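Local coordinates for phosphatidylinositol transfer protein SFH5 (Saccharomyces cerevisiae, PDB 6W32), which binds and transfers phosphatidylinositol between membranes, regulates phosphatidylinositol 4,5-bisphosphate homeostasis at the plasma membrane, and carries a bound heme b, at residues R96-H110 and K153-S167. Residues are numbered along the deposited sequence; the frame is centred on the assembly and turned at random.
Sequences RREFNPLSCAYKEVH and KFVRYRIGLMEKGLS. With HEM (protoporphyrin IX containing Fe), chain D.
R156 grips the carboxylate of E108 side-on, NE to OE1 at 2.7 Å and NH1 to OE2 at 3.1 Å, the two flat groups nearly coplanar and both bonds using syn lone pairs. The anti lone pairs take further donors: K153 NZ hydrogen-bonds E108 OE1 at 3.2 Å, and S103 OG donates to E108 OE2. R96 and E163 form a second, less certain charge pair, with a weak bond from R96 NH2 to E163 OE1; the E163 side chain fits as a knob among R96, P101, L102 and A105. E42 also pairs with R96, and the Y212 hydroxyl is hydrogen-bonded to E163. Among the π contacts, the R156 guanidinium lies flat on the F99 ring, planes 15° apart, a turn made by the bend at chi3 (90°). Y157 CA sits over one face of H110, 3.7 Å from the ring centroid, while the Y157 ring turns its edge to H110; H110 NE2 donates a nearly straight hydrogen bond to C104 O at 2.8 Å. Helix 101-106 crosses helix 153-166 at −91°, with A105 and G160 CA atoms 3.8 Å apart. The chemistry implies a carboxylate probably kept ionised by two cations, in a network tying the loop after helix 101-106 to the helix that carries the heme-binding R158.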
loop_
_atom_site.group_PDB
_atom_site.type_symbol
_atom_site.label_atom_id
_atom_site.label_comp_id
_atom_site.label_asym_id
_atom_site.label_seq_id
_atom_site.Cartn_x
_atom_site.Cartn_y
_atom_site.Cartn_z
ATOM N N ARG A 96 -7.333 -3.120 -11.199
ATOM C CA ARG A 96 -7.672 -1.749 -10.835
ATOM C C ARG A 96 -9.004 -1.326 -11.432
ATOM O O ARG A 96 -9.691 -0.483 -10.856
ATOM C CB ARG A 96 -6.581 -0.766 -11.280
ATOM C CG ARG A 96 -5.156 -1.097 -10.854
ATOM C CD ARG A 96 -4.837 -0.576 -9.501
ATOM N NE ARG A 96 -4.829 0.883 -9.382
ATOM C CZ ARG A 96 -4.397 1.509 -8.281
ATOM N NH1 ARG A 96 -3.944 0.785 -7.263
ATOM N NH2 ARG A 96 -4.424 2.833 -8.164
ATOM N N ARG A 97 -9.375 -1.877 -12.592
ATOM C CA ARG A 97 -10.712 -1.670 -13.159
ATOM C C ARG A 97 -11.772 -2.491 -12.448
ATOM O O ARG A 97 -12.753 -1.948 -11.950
ATOM C CB ARG A 97 -10.760 -2.063 -14.617
ATOM C CG ARG A 97 -9.918 -1.302 -15.506
ATOM C CD ARG A 97 -10.273 -1.728 -16.928
ATOM N NE ARG A 97 -10.207 -3.178 -17.133
ATOM C CZ ARG A 97 -11.253 -3.937 -17.442
ATOM N NH1 ARG A 97 -12.460 -3.375 -17.577
ATOM N NH2 ARG A 97 -11.086 -5.250 -17.622
ATOM N N GLU A 98 -11.619 -3.806 -12.439
ATOM C CA GLU A 98 -12.695 -4.647 -11.955
ATOM C C GLU A 98 -12.994 -4.385 -10.484
ATOM O O GLU A 98 -14.042 -3.832 -10.153
ATOM C CB GLU A 98 -12.352 -6.098 -12.265
ATOM C CG GLU A 98 -11.754 -6.200 -13.686
ATOM C CD GLU A 98 -11.970 -7.564 -14.359
ATOM O OE1 GLU A 98 -12.548 -7.587 -15.485
ATOM O OE2 GLU A 98 -11.545 -8.602 -13.782
ATOM N N PHE A 99 -12.082 -4.713 -9.594
ATOM C CA PHE A 99 -12.059 -4.097 -8.272
ATOM C C PHE A 99 -12.040 -2.591 -8.512
ATOM O O PHE A 99 -11.630 -2.164 -9.592
ATOM C CB PHE A 99 -10.799 -4.566 -7.534
ATOM C CG PHE A 99 -10.925 -4.587 -6.057
ATOM C CD1 PHE A 99 -11.063 -5.789 -5.382
ATOM C CD2 PHE A 99 -10.871 -3.401 -5.331
ATOM C CE1 PHE A 99 -11.178 -5.817 -4.024
ATOM C CE2 PHE A 99 -10.989 -3.417 -3.979
ATOM C CZ PHE A 99 -11.134 -4.637 -3.318
ATOM N N ASN A 100 -12.414 -1.736 -7.569
ATOM C CA ASN A 100 -12.121 -0.315 -7.778
ATOM C C ASN A 100 -11.293 0.243 -6.623
ATOM O O ASN A 100 -11.850 0.799 -5.663
ATOM C CB ASN A 100 -13.416 0.468 -7.970
ATOM C CG ASN A 100 -13.217 1.753 -8.729
ATOM O OD1 ASN A 100 -12.134 2.349 -8.708
ATOM N ND2 ASN A 100 -14.271 2.195 -9.411
ATOM N N PRO A 101 -9.961 0.136 -6.663
ATOM C CA PRO A 101 -9.191 0.603 -5.490
ATOM C C PRO A 101 -9.371 2.089 -5.229
ATOM O O PRO A 101 -9.549 2.484 -4.070
ATOM C CB PRO A 101 -7.728 0.256 -5.824
ATOM C CG PRO A 101 -7.749 -0.328 -7.224
ATOM C CD PRO A 101 -9.114 -0.103 -7.838
ATOM N N LEU A 102 -9.362 2.928 -6.267
ATOM C CA LEU A 102 -9.559 4.356 -6.039
ATOM C C LEU A 102 -10.859 4.602 -5.302
ATOM O O LEU A 102 -10.929 5.458 -4.414
ATOM C CB LEU A 102 -9.575 5.117 -7.361
ATOM C CG LEU A 102 -8.245 5.505 -7.981
ATOM C CD1 LEU A 102 -8.460 6.640 -8.982
ATOM C CD2 LEU A 102 -7.264 5.892 -6.892
ATOM N N SER A 103 -11.903 3.843 -5.651
ATOM C CA SER A 103 -13.230 4.092 -5.090
ATOM C C SER A 103 -13.325 3.613 -3.649
ATOM O O SER A 103 -13.965 4.271 -2.829
ATOM C CB SER A 103 -14.310 3.428 -5.953
ATOM O OG SER A 103 -15.404 3.019 -5.151
ATOM N N CYS A 104 -12.676 2.486 -3.319
ATOM C CA CYS A 104 -12.535 2.068 -1.923
ATOM C C CYS A 104 -12.031 3.179 -0.991
ATOM O O CYS A 104 -12.465 3.260 0.162
ATOM C CB CYS A 104 -11.586 0.891 -1.836
ATOM S SG CYS A 104 -12.290 -0.641 -2.371
ATOM N N ALA A 105 -11.122 4.036 -1.458
ATOM C CA ALA A 105 -10.602 5.083 -0.590
ATOM C C ALA A 105 -11.483 6.323 -0.553
ATOM O O ALA A 105 -11.711 6.869 0.536
ATOM C CB ALA A 105 -9.187 5.499 -1.018
ATOM N N TYR A 106 -11.981 6.783 -1.709
ATOM C CA TYR A 106 -12.518 8.136 -1.841
ATOM C C TYR A 106 -14.040 8.216 -2.006
ATOM O O TYR A 106 -14.596 9.327 -2.020
ATOM C CB TYR A 106 -11.844 8.842 -3.024
ATOM C CG TYR A 106 -10.355 8.904 -2.896
ATOM C CD1 TYR A 106 -9.749 9.287 -1.703
ATOM C CD2 TYR A 106 -9.537 8.568 -3.960
ATOM C CE1 TYR A 106 -8.363 9.354 -1.589
ATOM C CE2 TYR A 106 -8.150 8.606 -3.844
ATOM C CZ TYR A 106 -7.577 9.008 -2.663
ATOM O OH TYR A 106 -6.211 9.061 -2.580
ATOM N N LYS A 107 -14.716 7.095 -2.132
ATOM C CA LYS A 107 -16.152 7.097 -2.370
ATOM C C LYS A 107 -16.932 6.191 -1.435
ATOM O O LYS A 107 -18.010 6.571 -1.006
ATOM C CB LYS A 107 -16.461 6.702 -3.845
ATOM C CG LYS A 107 -16.199 7.847 -4.854
ATOM C CD LYS A 107 -16.295 7.456 -6.366
ATOM C CE LYS A 107 -17.660 6.901 -6.809
ATOM N NZ LYS A 107 -17.823 5.407 -6.616
ATOM N N GLU A 108 -16.422 5.017 -1.094
ATOM C CA GLU A 108 -17.272 4.035 -0.429
ATOM C C GLU A 108 -17.371 4.333 1.065
ATOM O O GLU A 108 -16.529 5.011 1.644
ATOM C CB GLU A 108 -16.744 2.615 -0.674
ATOM C CG GLU A 108 -16.538 2.317 -2.175
ATOM C CD GLU A 108 -15.963 0.922 -2.470
ATOM O OE1 GLU A 108 -16.195 -0.031 -1.668
ATOM O OE2 GLU A 108 -15.317 0.765 -3.539
ATOM N N VAL A 109 -18.428 3.858 1.682
ATOM C CA VAL A 109 -18.596 4.037 3.115
ATOM C C VAL A 109 -18.134 2.768 3.795
ATOM O O VAL A 109 -18.342 1.665 3.281
ATOM C CB VAL A 109 -20.049 4.392 3.488
ATOM C CG1 VAL A 109 -20.477 5.639 2.739
ATOM C CG2 VAL A 109 -20.997 3.246 3.176
ATOM N N HIS A 110 -17.463 2.917 4.931
ATOM C CA HIS A 110 -16.910 1.760 5.622
ATOM C C HIS A 110 -17.386 1.748 7.054
ATOM O O HIS A 110 -17.511 2.809 7.669
ATOM C CB HIS A 110 -15.378 1.753 5.585
ATOM C CG HIS A 110 -14.827 1.717 4.203
ATOM N ND1 HIS A 110 -14.955 0.613 3.387
ATOM C CD2 HIS A 110 -14.199 2.668 3.470
ATOM C CE1 HIS A 110 -14.408 0.883 2.213
ATOM N NE2 HIS A 110 -13.939 2.121 2.239
ATOM N N LYS A 153 -16.117 -6.794 2.699
ATOM C CA LYS A 153 -16.191 -5.378 3.029
ATOM C C LYS A 153 -14.972 -4.927 3.820
ATOM O O LYS A 153 -14.516 -3.790 3.654
ATOM C CB LYS A 153 -17.499 -5.024 3.739
ATOM C CG LYS A 153 -18.435 -4.208 2.777
ATOM C CD LYS A 153 -17.819 -2.830 2.288
ATOM C CE LYS A 153 -18.434 -2.312 0.927
ATOM N NZ LYS A 153 -18.255 -0.829 0.629
ATOM N N PHE A 154 -14.399 -5.801 4.644
ATOM C CA PHE A 154 -13.116 -5.476 5.264
ATOM C C PHE A 154 -12.062 -5.171 4.205
ATOM O O PHE A 154 -11.509 -4.067 4.165
ATOM C CB PHE A 154 -12.647 -6.621 6.154
ATOM C CG PHE A 154 -11.442 -6.292 6.964
ATOM C CD1 PHE A 154 -11.569 -5.851 8.268
ATOM C CD2 PHE A 154 -10.170 -6.441 6.436
ATOM C CE1 PHE A 154 -10.447 -5.556 9.032
ATOM C CE2 PHE A 154 -9.055 -6.144 7.177
ATOM C CZ PHE A 154 -9.197 -5.693 8.478
ATOM N N VAL A 155 -11.784 -6.143 3.323
ATOM C CA VAL A 155 -10.768 -5.955 2.292
ATOM C C VAL A 155 -10.994 -4.662 1.541
ATOM O O VAL A 155 -10.050 -4.010 1.098
ATOM C CB VAL A 155 -10.738 -7.147 1.331
ATOM C CG1 VAL A 155 -9.798 -6.860 0.189
ATOM C CG2 VAL A 155 -10.295 -8.379 2.044
ATOM N N ARG A 156 -12.244 -4.262 1.369
ATOM C CA ARG A 156 -12.456 -2.999 0.675
ATOM C C ARG A 156 -12.075 -1.829 1.570
ATOM O O ARG A 156 -11.472 -0.856 1.100
ATOM C CB ARG A 156 -13.888 -2.896 0.190
ATOM C CG ARG A 156 -14.210 -3.764 -0.984
ATOM C CD ARG A 156 -15.414 -3.152 -1.768
ATOM N NE ARG A 156 -15.012 -2.211 -2.812
ATOM C CZ ARG A 156 -14.619 -2.617 -4.012
ATOM N NH1 ARG A 156 -14.242 -1.733 -4.937
ATOM N NH2 ARG A 156 -14.599 -3.933 -4.272
ATOM N N TYR A 157 -12.364 -1.929 2.870
ATOM C CA TYR A 157 -11.906 -0.914 3.814
ATOM C C TYR A 157 -10.395 -0.723 3.717
ATOM O O TYR A 157 -9.918 0.393 3.467
ATOM C CB TYR A 157 -12.292 -1.302 5.242
ATOM C CG TYR A 157 -11.456 -0.573 6.225
ATOM C CD1 TYR A 157 -11.606 0.795 6.401
ATOM C CD2 TYR A 157 -10.463 -1.222 6.938
ATOM C CE1 TYR A 157 -10.805 1.489 7.290
ATOM C CE2 TYR A 157 -9.644 -0.533 7.825
ATOM C CZ TYR A 157 -9.824 0.815 7.992
ATOM O OH TYR A 157 -9.024 1.483 8.871
ATOM N N ARG A 158 -9.628 -1.827 3.887
ATOM C CA ARG A 158 -8.167 -1.778 3.993
ATOM C C ARG A 158 -7.496 -1.351 2.691
ATOM O O ARG A 158 -6.555 -0.547 2.710
ATOM C CB ARG A 158 -7.619 -3.133 4.413
ATOM C CG ARG A 158 -6.091 -3.125 4.509
ATOM C CD ARG A 158 -5.521 -2.762 5.910
ATOM N NE ARG A 158 -4.062 -2.824 5.865
ATOM C CZ ARG A 158 -3.315 -1.811 5.441
ATOM N NH1 ARG A 158 -3.918 -0.688 5.087
ATOM N NH2 ARG A 158 -1.993 -1.906 5.363
ATOM N N ILE A 159 -7.908 -1.907 1.554
ATOM C CA ILE A 159 -7.391 -1.346 0.311
ATOM C C ILE A 159 -7.629 0.153 0.280
ATOM O O ILE A 159 -6.863 0.901 -0.332
ATOM C CB ILE A 159 -8.023 -2.031 -0.918
ATOM C CG1 ILE A 159 -7.929 -3.549 -0.793
ATOM C CG2 ILE A 159 -7.293 -1.605 -2.154
ATOM C CD1 ILE A 159 -6.521 -4.084 -0.543
ATOM N N GLY A 160 -8.699 0.622 0.918
ATOM C CA GLY A 160 -8.938 2.049 0.953
ATOM C C GLY A 160 -7.840 2.771 1.705
ATOM O O GLY A 160 -7.377 3.838 1.286
ATOM N N LEU A 161 -7.387 2.190 2.816
ATOM C CA LEU A 161 -6.281 2.806 3.530
ATOM C C LEU A 161 -4.988 2.688 2.722
ATOM O O LEU A 161 -4.224 3.652 2.625
ATOM C CB LEU A 161 -6.162 2.184 4.917
ATOM C CG LEU A 161 -5.234 2.806 5.965
ATOM C CD1 LEU A 161 -5.596 4.237 6.177
ATOM C CD2 LEU A 161 -5.289 2.025 7.287
ATOM N N MET A 162 -4.754 1.543 2.084
ATOM C CA MET A 162 -3.579 1.415 1.237
ATOM C C MET A 162 -3.499 2.522 0.205
ATOM O O MET A 162 -2.465 3.175 0.058
ATOM C CB MET A 162 -3.562 0.067 0.541
ATOM C CG MET A 162 -2.320 -0.115 -0.335
ATOM S SD MET A 162 -0.727 -0.109 0.565
ATOM C CE MET A 162 0.431 -0.376 -0.777
ATOM N N GLU A 163 -4.584 2.765 -0.513
ATOM C CA GLU A 163 -4.538 3.766 -1.572
ATOM C C GLU A 163 -4.346 5.176 -1.017
ATOM O O GLU A 163 -3.552 5.946 -1.562
ATOM C CB GLU A 163 -5.795 3.662 -2.424
ATOM C CG GLU A 163 -5.795 2.421 -3.287
ATOM C CD GLU A 163 -5.003 2.614 -4.576
ATOM O OE1 GLU A 163 -4.653 3.768 -4.897
ATOM O OE2 GLU A 163 -4.769 1.621 -5.295
ATOM N N LYS A 164 -5.041 5.531 0.070
ATOM C CA LYS A 164 -4.831 6.835 0.699
ATOM C C LYS A 164 -3.370 7.029 1.112
ATOM O O LYS A 164 -2.830 8.141 1.034
ATOM C CB LYS A 164 -5.740 6.988 1.919
ATOM C CG LYS A 164 -7.195 7.410 1.651
ATOM C CD LYS A 164 -7.923 7.776 2.950
ATOM C CE LYS A 164 -9.346 7.224 3.032
ATOM N NZ LYS A 164 -9.459 6.157 4.110
ATOM N N GLY A 165 -2.710 5.957 1.557
ATOM C CA GLY A 165 -1.308 6.078 1.921
ATOM C C GLY A 165 -0.464 6.539 0.752
ATOM O O GLY A 165 0.335 7.474 0.878
ATOM N N LEU A 166 -0.666 5.914 -0.417
ATOM C CA LEU A 166 0.126 6.241 -1.588
ATOM C C LEU A 166 -0.220 7.596 -2.163
ATOM O O LEU A 166 0.549 8.097 -2.995
ATOM C CB LEU A 166 -0.036 5.192 -2.677
ATOM C CG LEU A 166 -0.055 3.725 -2.278
ATOM C CD1 LEU A 166 -0.514 2.874 -3.440
ATOM C CD2 LEU A 166 1.317 3.314 -1.843
ATOM N N SER A 167 -1.323 8.229 -1.746
ATOM C CA SER A 167 -1.450 9.607 -2.209
ATOM C C SER A 167 -0.430 10.527 -1.566
ATOM O O SER A 167 -0.374 11.699 -1.938
ATOM C CB SER A 167 -2.831 10.197 -1.938
ATOM O OG SER A 167 -2.816 11.590 -2.286
HETATM C CHA HEM D . -0.994 -9.400 8.213
HETATM C CHB HEM D . -4.932 -8.839 10.893
HETATM C CHC HEM D . -2.599 -10.770 14.662
HETATM C CHD HEM D . 1.533 -10.873 12.080
HETATM C C1A HEM D . -2.257 -9.080 8.633
HETATM C C2A HEM D . -3.267 -8.559 7.760
HETATM C C3A HEM D . -4.400 -8.422 8.479
HETATM C C4A HEM D . -4.081 -8.841 9.834
HETATM C CMA HEM D . -5.802 -7.900 8.078
HETATM C CAA HEM D . -2.942 -8.359 6.271
HETATM C CBA HEM D . -2.760 -6.950 5.756
HETATM C CGA HEM D . -2.753 -5.848 6.746
HETATM O O1A HEM D . -3.907 -5.595 7.216
HETATM O O2A HEM D . -1.973 -4.911 6.370
HETATM C C1B HEM D . -4.667 -9.363 12.124
HETATM C C2B HEM D . -5.625 -9.481 13.187
HETATM C C3B HEM D . -4.997 -10.015 14.237
HETATM C C4B HEM D . -3.603 -10.257 13.867
HETATM C CMB HEM D . -7.096 -9.033 13.060
HETATM C CAB HEM D . -5.614 -10.306 15.622
HETATM C CBB HEM D . -5.509 -11.491 16.196
HETATM C C1C HEM D . -1.268 -10.969 14.343
HETATM C C2C HEM D . -0.180 -11.508 15.189
HETATM C C3C HEM D . 0.958 -11.533 14.459
HETATM C C4C HEM D . 0.648 -11.012 13.136
HETATM C CMC HEM D . -0.307 -11.959 16.669
HETATM C CAC HEM D . 2.360 -12.003 14.935
HETATM C CBC HEM D . 3.483 -11.313 14.626
HETATM C C1D HEM D . 1.243 -10.541 10.785
HETATM C C2D HEM D . 2.147 -10.583 9.661
HETATM C C3D HEM D . 1.309 -10.141 8.458
HETATM C C4D HEM D . 0.016 -9.871 8.985
HETATM C CMD HEM D . 3.627 -10.975 9.625
HETATM C CAD HEM D . 1.686 -9.933 6.986
HETATM C CBD HEM D . 1.707 -8.418 6.749
HETATM C CGD HEM D . 2.188 -8.166 5.341
HETATM O O1D HEM D . 2.131 -6.975 4.888
HETATM O O2D HEM D . 2.375 -9.191 4.600
HETATM N NA HEM D . -2.778 -9.258 9.883
HETATM N NB HEM D . -3.452 -9.844 12.566
HETATM N NC HEM D . -0.700 -10.712 13.146
HETATM N ND HEM D . -0.024 -10.128 10.335
HETATM FE FE HEM D . -1.710 -9.885 11.517
#